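Long-range contact in amorpha-4,11-diene synthase (Artemisia annua, PDB 4GAX), which is a sesquiterpene synthase that probably cyclises farnesyl diphosphate, crystallised here as an engineered alpha-bisabolol synthase mutant: residues L448-N460 with L522-Y536. Sequence-based numbering, arbitrary orientation.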
loop_
_atom_site.group_PDB
_atom_site.type_symbol
_atom_site.label_atom_id
_atom_site.label_comp_id
_atom_site.label_asym_id
_atom_site.label_seq_id
_atom_site.Cartn_x
_atom_site.Cartn_y
_atom_site.Cartn_z
ATOM N N LEU A 448 11.133 -5.380 9.044
ATOM C CA LEU A 448 10.123 -5.027 8.048
ATOM C C LEU A 448 10.189 -3.535 7.669
ATOM O O LEU A 448 10.077 -3.186 6.494
ATOM C CB LEU A 448 8.729 -5.392 8.543
ATOM C CG LEU A 448 7.522 -4.957 7.704
ATOM C CD1 LEU A 448 7.559 -5.588 6.315
ATOM C CD2 LEU A 448 6.230 -5.327 8.408
ATOM N N LEU A 449 10.386 -2.664 8.654
ATOM C CA LEU A 449 10.454 -1.229 8.378
ATOM C C LEU A 449 11.787 -0.866 7.730
ATOM O O LEU A 449 11.852 0.012 6.870
ATOM C CB LEU A 449 10.219 -0.407 9.647
ATOM C CG LEU A 449 8.824 -0.592 10.259
ATOM C CD1 LEU A 449 8.637 0.308 11.498
ATOM C CD2 LEU A 449 7.743 -0.328 9.236
ATOM N N ARG A 450 12.854 -1.545 8.144
ATOM C CA ARG A 450 14.159 -1.361 7.516
ATOM C C ARG A 450 14.094 -1.740 6.045
ATOM O O ARG A 450 14.666 -1.051 5.187
ATOM C CB ARG A 450 15.223 -2.227 8.199
ATOM C CG ARG A 450 16.655 -1.906 7.762
ATOM C CD ARG A 450 17.611 -3.028 8.127
ATOM N NE ARG A 450 17.289 -3.614 9.430
ATOM C CZ ARG A 450 17.325 -4.918 9.701
ATOM N NH1 ARG A 450 17.667 -5.789 8.758
ATOM N NH2 ARG A 450 17.015 -5.353 10.917
ATOM N N TYR A 451 13.415 -2.852 5.758
ATOM C CA TYR A 451 13.295 -3.335 4.388
ATOM C C TYR A 451 12.483 -2.350 3.536
ATOM O O TYR A 451 12.861 -2.041 2.402
ATOM C CB TYR A 451 12.652 -4.730 4.356
ATOM C CG TYR A 451 13.575 -5.866 4.783
ATOM C CD1 TYR A 451 14.925 -5.861 4.450
ATOM C CD2 TYR A 451 13.092 -6.931 5.535
ATOM C CE1 TYR A 451 15.767 -6.905 4.834
ATOM C CE2 TYR A 451 13.926 -7.976 5.934
ATOM C CZ TYR A 451 15.252 -7.961 5.575
ATOM O OH TYR A 451 16.069 -9.001 5.965
ATOM N N LYS A 452 11.351 -1.898 4.074
ATOM C CA LYS A 452 10.537 -0.882 3.417
ATOM C C LYS A 452 11.392 0.337 3.057
ATOM O O LYS A 452 11.380 0.804 1.911
ATOM C CB LYS A 452 9.389 -0.457 4.335
ATOM C CG LYS A 452 8.470 0.608 3.748
ATOM C CD LYS A 452 7.365 0.981 4.746
ATOM C CE LYS A 452 6.411 2.041 4.180
ATOM N NZ LYS A 452 7.130 3.231 3.637
ATOM N N GLY A 453 12.152 0.833 4.032
ATOM C CA GLY A 453 13.022 1.977 3.811
ATOM C C GLY A 453 14.054 1.751 2.715
ATOM O O GLY A 453 14.275 2.622 1.865
ATOM N N ILE A 454 14.697 0.585 2.728
ATOM C CA ILE A 454 15.716 0.270 1.728
ATOM C C ILE A 454 15.089 0.107 0.338
ATOM O O ILE A 454 15.610 0.621 -0.660
ATOM C CB ILE A 454 16.470 -1.025 2.072
ATOM C CG1 ILE A 454 17.254 -0.872 3.379
ATOM C CG2 ILE A 454 17.428 -1.398 0.944
ATOM C CD1 ILE A 454 18.000 -2.142 3.782
ATOM N N LEU A 455 13.969 -0.609 0.278
ATOM C CA LEU A 455 13.262 -0.828 -0.982
ATOM C C LEU A 455 12.831 0.506 -1.596
ATOM O O LEU A 455 12.944 0.706 -2.802
ATOM C CB LEU A 455 12.033 -1.704 -0.746
ATOM C CG LEU A 455 11.086 -1.936 -1.933
ATOM C CD1 LEU A 455 11.800 -2.582 -3.105
ATOM C CD2 LEU A 455 9.915 -2.796 -1.502
ATOM N N GLY A 456 12.336 1.408 -0.750
ATOM C CA GLY A 456 11.912 2.727 -1.184
ATOM C C GLY A 456 13.053 3.496 -1.820
ATOM O O GLY A 456 12.866 4.173 -2.839
ATOM N N ARG A 457 14.235 3.390 -1.219
ATOM C CA ARG A 457 15.414 4.042 -1.755
ATOM C C ARG A 457 15.811 3.399 -3.078
ATOM O O ARG A 457 16.152 4.101 -4.028
ATOM C CB ARG A 457 16.566 3.969 -0.747
ATOM C CG ARG A 457 17.697 4.949 -0.998
ATOM C CD ARG A 457 18.835 4.751 0.006
ATOM N NE ARG A 457 19.157 3.336 0.183
ATOM C CZ ARG A 457 19.813 2.594 -0.707
ATOM N NH1 ARG A 457 20.222 3.127 -1.853
ATOM N NH2 ARG A 457 20.055 1.317 -0.452
ATOM N N ARG A 458 15.757 2.067 -3.149
ATOM C CA ARG A 458 16.129 1.364 -4.378
ATOM C C ARG A 458 15.161 1.679 -5.515
ATOM O O ARG A 458 15.576 1.885 -6.656
ATOM C CB ARG A 458 16.180 -0.155 -4.169
ATOM C CG ARG A 458 17.148 -0.632 -3.088
ATOM C CD ARG A 458 18.599 -0.554 -3.531
ATOM N NE ARG A 458 19.511 -0.807 -2.416
ATOM C CZ ARG A 458 20.834 -0.905 -2.529
ATOM N NH1 ARG A 458 21.415 -0.781 -3.715
ATOM N NH2 ARG A 458 21.577 -1.132 -1.453
ATOM N N LEU A 459 13.867 1.700 -5.207
ATOM C CA LEU A 459 12.864 1.946 -6.246
ATOM C C LEU A 459 12.988 3.369 -6.789
ATOM O O LEU A 459 12.814 3.604 -7.989
ATOM C CB LEU A 459 11.451 1.683 -5.721
ATOM C CG LEU A 459 11.127 0.192 -5.543
ATOM C CD1 LEU A 459 9.748 -0.003 -4.922
ATOM C CD2 LEU A 459 11.223 -0.542 -6.886
ATOM N N ASN A 460 13.306 4.308 -5.903
ATOM C CA ASN A 460 13.483 5.704 -6.303
ATOM C C ASN A 460 14.786 5.920 -7.078
ATOM O O ASN A 460 14.865 6.804 -7.927
ATOM C CB ASN A 460 13.407 6.627 -5.082
ATOM C CG ASN A 460 13.325 8.098 -5.461
ATOM O OD1 ASN A 460 13.067 8.444 -6.617
ATOM N ND2 ASN A 460 13.533 8.972 -4.479
ATOM N N LEU A 522 -0.878 -4.313 10.431
ATOM C CA LEU A 522 0.118 -5.004 9.612
ATOM C C LEU A 522 -0.309 -4.881 8.156
ATOM O O LEU A 522 0.534 -4.647 7.267
ATOM C CB LEU A 522 0.237 -6.474 10.032
ATOM C CG LEU A 522 1.223 -7.297 9.200
ATOM C CD1 LEU A 522 2.603 -6.676 9.279
ATOM C CD2 LEU A 522 1.264 -8.754 9.669
ATOM N N VAL A 523 -1.619 -5.013 7.920
ATOM C CA VAL A 523 -2.186 -4.902 6.578
ATOM C C VAL A 523 -1.907 -3.494 6.053
ATOM O O VAL A 523 -1.529 -3.325 4.892
ATOM C CB VAL A 523 -3.710 -5.217 6.566
ATOM C CG1 VAL A 523 -4.379 -4.765 5.249
ATOM C CG2 VAL A 523 -3.950 -6.719 6.821
ATOM N N ALA A 524 -2.062 -2.490 6.919
ATOM C CA ALA A 524 -1.770 -1.103 6.542
ATOM C C ALA A 524 -0.311 -0.957 6.146
ATOM O O ALA A 524 -0.003 -0.310 5.154
ATOM C CB ALA A 524 -2.090 -0.140 7.703
ATOM N N VAL A 525 0.586 -1.537 6.944
ATOM C CA VAL A 525 2.005 -1.475 6.640
ATOM C C VAL A 525 2.287 -2.111 5.278
ATOM O O VAL A 525 2.998 -1.530 4.468
ATOM C CB VAL A 525 2.880 -2.159 7.721
ATOM C CG1 VAL A 525 4.337 -2.281 7.227
ATOM C CG2 VAL A 525 2.825 -1.367 9.052
ATOM N N ILE A 526 1.732 -3.294 5.021
ATOM C CA ILE A 526 2.064 -4.001 3.786
ATOM C C ILE A 526 1.523 -3.232 2.576
ATOM O O ILE A 526 2.149 -3.224 1.514
ATOM C CB ILE A 526 1.603 -5.498 3.775
ATOM C CG1 ILE A 526 2.321 -6.274 2.667
ATOM C CG2 ILE A 526 0.086 -5.651 3.554
ATOM C CD1 ILE A 526 3.808 -6.425 2.904
ATOM N N ASN A 527 0.390 -2.557 2.750
ATOM C CA ASN A 527 -0.182 -1.784 1.650
ATOM C C ASN A 527 0.737 -0.605 1.351
ATOM O O ASN A 527 1.022 -0.310 0.191
ATOM C CB ASN A 527 -1.595 -1.292 1.987
ATOM C CG ASN A 527 -2.621 -2.415 2.027
ATOM O OD1 ASN A 527 -2.404 -3.505 1.467
ATOM N ND2 ASN A 527 -3.751 -2.152 2.682
ATOM N N LEU A 528 1.209 0.066 2.403
ATOM C CA LEU A 528 2.129 1.189 2.205
ATOM C C LEU A 528 3.424 0.740 1.531
ATOM O O LEU A 528 4.004 1.489 0.746
ATOM C CB LEU A 528 2.434 1.913 3.523
ATOM C CG LEU A 528 1.247 2.735 4.051
ATOM C CD1 LEU A 528 1.546 3.283 5.447
ATOM C CD2 LEU A 528 0.913 3.881 3.098
ATOM N N VAL A 529 3.886 -0.472 1.825
ATOM C CA VAL A 529 5.082 -0.984 1.128
ATOM C C VAL A 529 4.790 -1.235 -0.350
ATOM O O VAL A 529 5.574 -0.858 -1.218
ATOM C CB VAL A 529 5.601 -2.311 1.764
ATOM C CG1 VAL A 529 6.763 -2.876 0.952
ATOM C CG2 VAL A 529 6.043 -2.080 3.205
ATOM N N HIS A 530 3.657 -1.865 -0.646
ATOM C CA HIS A 530 3.293 -2.106 -2.048
ATOM C C HIS A 530 3.034 -0.803 -2.801
ATOM O O HIS A 530 3.304 -0.694 -4.007
ATOM C CB HIS A 530 2.080 -3.042 -2.138
ATOM C CG HIS A 530 2.416 -4.470 -1.846
ATOM N ND1 HIS A 530 1.581 -5.304 -1.133
ATOM C CD2 HIS A 530 3.500 -5.209 -2.179
ATOM C CE1 HIS A 530 2.141 -6.499 -1.033
ATOM N NE2 HIS A 530 3.310 -6.465 -1.653
ATOM N N PHE A 531 2.538 0.198 -2.084
ATOM C CA PHE A 531 2.354 1.518 -2.697
ATOM C C PHE A 531 3.638 2.099 -3.285
ATOM O O PHE A 531 3.605 2.878 -4.269
ATOM C CB PHE A 531 1.740 2.510 -1.702
ATOM C CG PHE A 531 1.549 3.873 -2.277
ATOM C CD1 PHE A 531 0.557 4.099 -3.217
ATOM C CD2 PHE A 531 2.374 4.923 -1.908
ATOM C CE1 PHE A 531 0.376 5.355 -3.770
ATOM C CE2 PHE A 531 2.195 6.192 -2.457
ATOM C CZ PHE A 531 1.191 6.406 -3.387
ATOM N N LEU A 532 4.779 1.733 -2.711
ATOM C CA LEU A 532 6.055 2.297 -3.186
ATOM C C LEU A 532 6.263 1.962 -4.651
ATOM O O LEU A 532 6.883 2.732 -5.395
ATOM C CB LEU A 532 7.246 1.776 -2.369
ATOM C CG LEU A 532 7.287 2.027 -0.853
ATOM C CD1 LEU A 532 8.330 1.119 -0.178
ATOM C CD2 LEU A 532 7.580 3.477 -0.561
ATOM N N ASP A 533 5.727 0.817 -5.070
ATOM C CA ASP A 533 5.843 0.397 -6.465
ATOM C C ASP A 533 5.072 1.342 -7.382
ATOM O O ASP A 533 5.456 1.538 -8.529
ATOM C CB ASP A 533 5.341 -1.043 -6.642
ATOM C CG ASP A 533 6.031 -1.765 -7.792
ATOM O OD1 ASP A 533 7.257 -1.570 -7.987
ATOM O OD2 ASP A 533 5.346 -2.529 -8.502
ATOM N N VAL A 534 3.989 1.928 -6.867
ATOM C CA VAL A 534 3.200 2.918 -7.604
ATOM C C VAL A 534 3.847 4.290 -7.499
ATOM O O VAL A 534 3.945 5.043 -8.478
ATOM C CB VAL A 534 1.763 3.006 -7.032
ATOM C CG1 VAL A 534 1.054 4.258 -7.548
ATOM C CG2 VAL A 534 0.977 1.736 -7.390
ATOM N N LEU A 535 4.292 4.620 -6.296
ATOM C CA LEU A 535 4.978 5.886 -6.064
ATOM C C LEU A 535 6.156 6.050 -7.026
ATOM O O LEU A 535 6.310 7.091 -7.669
ATOM C CB LEU A 535 5.483 5.939 -4.620
ATOM C CG LEU A 535 5.367 7.258 -3.855
ATOM C CD1 LEU A 535 6.518 7.422 -2.861
ATOM C CD2 LEU A 535 5.254 8.449 -4.792
ATOM N N TYR A 536 6.972 5.007 -7.139
ATOM C CA TYR A 536 8.192 5.108 -7.931
ATOM C C TYR A 536 8.135 4.324 -9.244
ATOM O O TYR A 536 9.134 3.747 -9.663
ATOM C CB TYR A 536 9.395 4.666 -7.092
ATOM C CG TYR A 536 9.583 5.502 -5.843
ATOM C CD1 TYR A 536 9.463 4.936 -4.581
ATOM C CD2 TYR A 536 9.867 6.861 -5.929
ATOM C CE1 TYR A 536 9.629 5.694 -3.436
ATOM C CE2 TYR A 536 10.029 7.630 -4.786
ATOM C CZ TYR A 536 9.910 7.039 -3.543
ATOM O OH TYR A 536 10.070 7.794 -2.403
HETATM O O HOH W 1 4.589 4.139 1.607
#
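Val-529 pushes its two methyls into separate hollows of helix 447-461: CG2 lies against the stem of Lys-452, 3.7 Å from CG, while CG1 meets Leu-455 CD2. The lysine chain runs straight past the valine, its CE resting on Leu-528 CB, and a bend at chi4 (-51°) turns NZ aside; a water donates to Leu-528 O and is weakly bonded to Lys-452 NZ. Leu-532 sends CD1 into the dip at Gly-456, 4.1 Å from its CA and 3.7 Å from Lys-452 O. The helices run almost parallel, 7° apart, within the all-helical terpene synthase fold; helix 419-429 touches both, while helix 489-513 lies against Leu-455. At the N-terminal end Leu-448 CD2 nestles between Leu-522 CD1 and Val-525 CG1. Where helix 519-535 ends, the Tyr-536 ring slots against the turn from Gly-456 to Asn-460. Asn-460 CB sits over one ring face, a CH-pi contact of 3.7 Å to the Tyr-536 centroid, with amide and ring planes 17° apart; Leu-535 CB backs the opposite face. An alanine in place of Tyr-536 would remove this ring and is likely to open a gap beside Gly-456 and Asn-460. Leu-459 CD1 abuts Leu-532 CB at 4.0 Å, crossing it nearly perpendicularly.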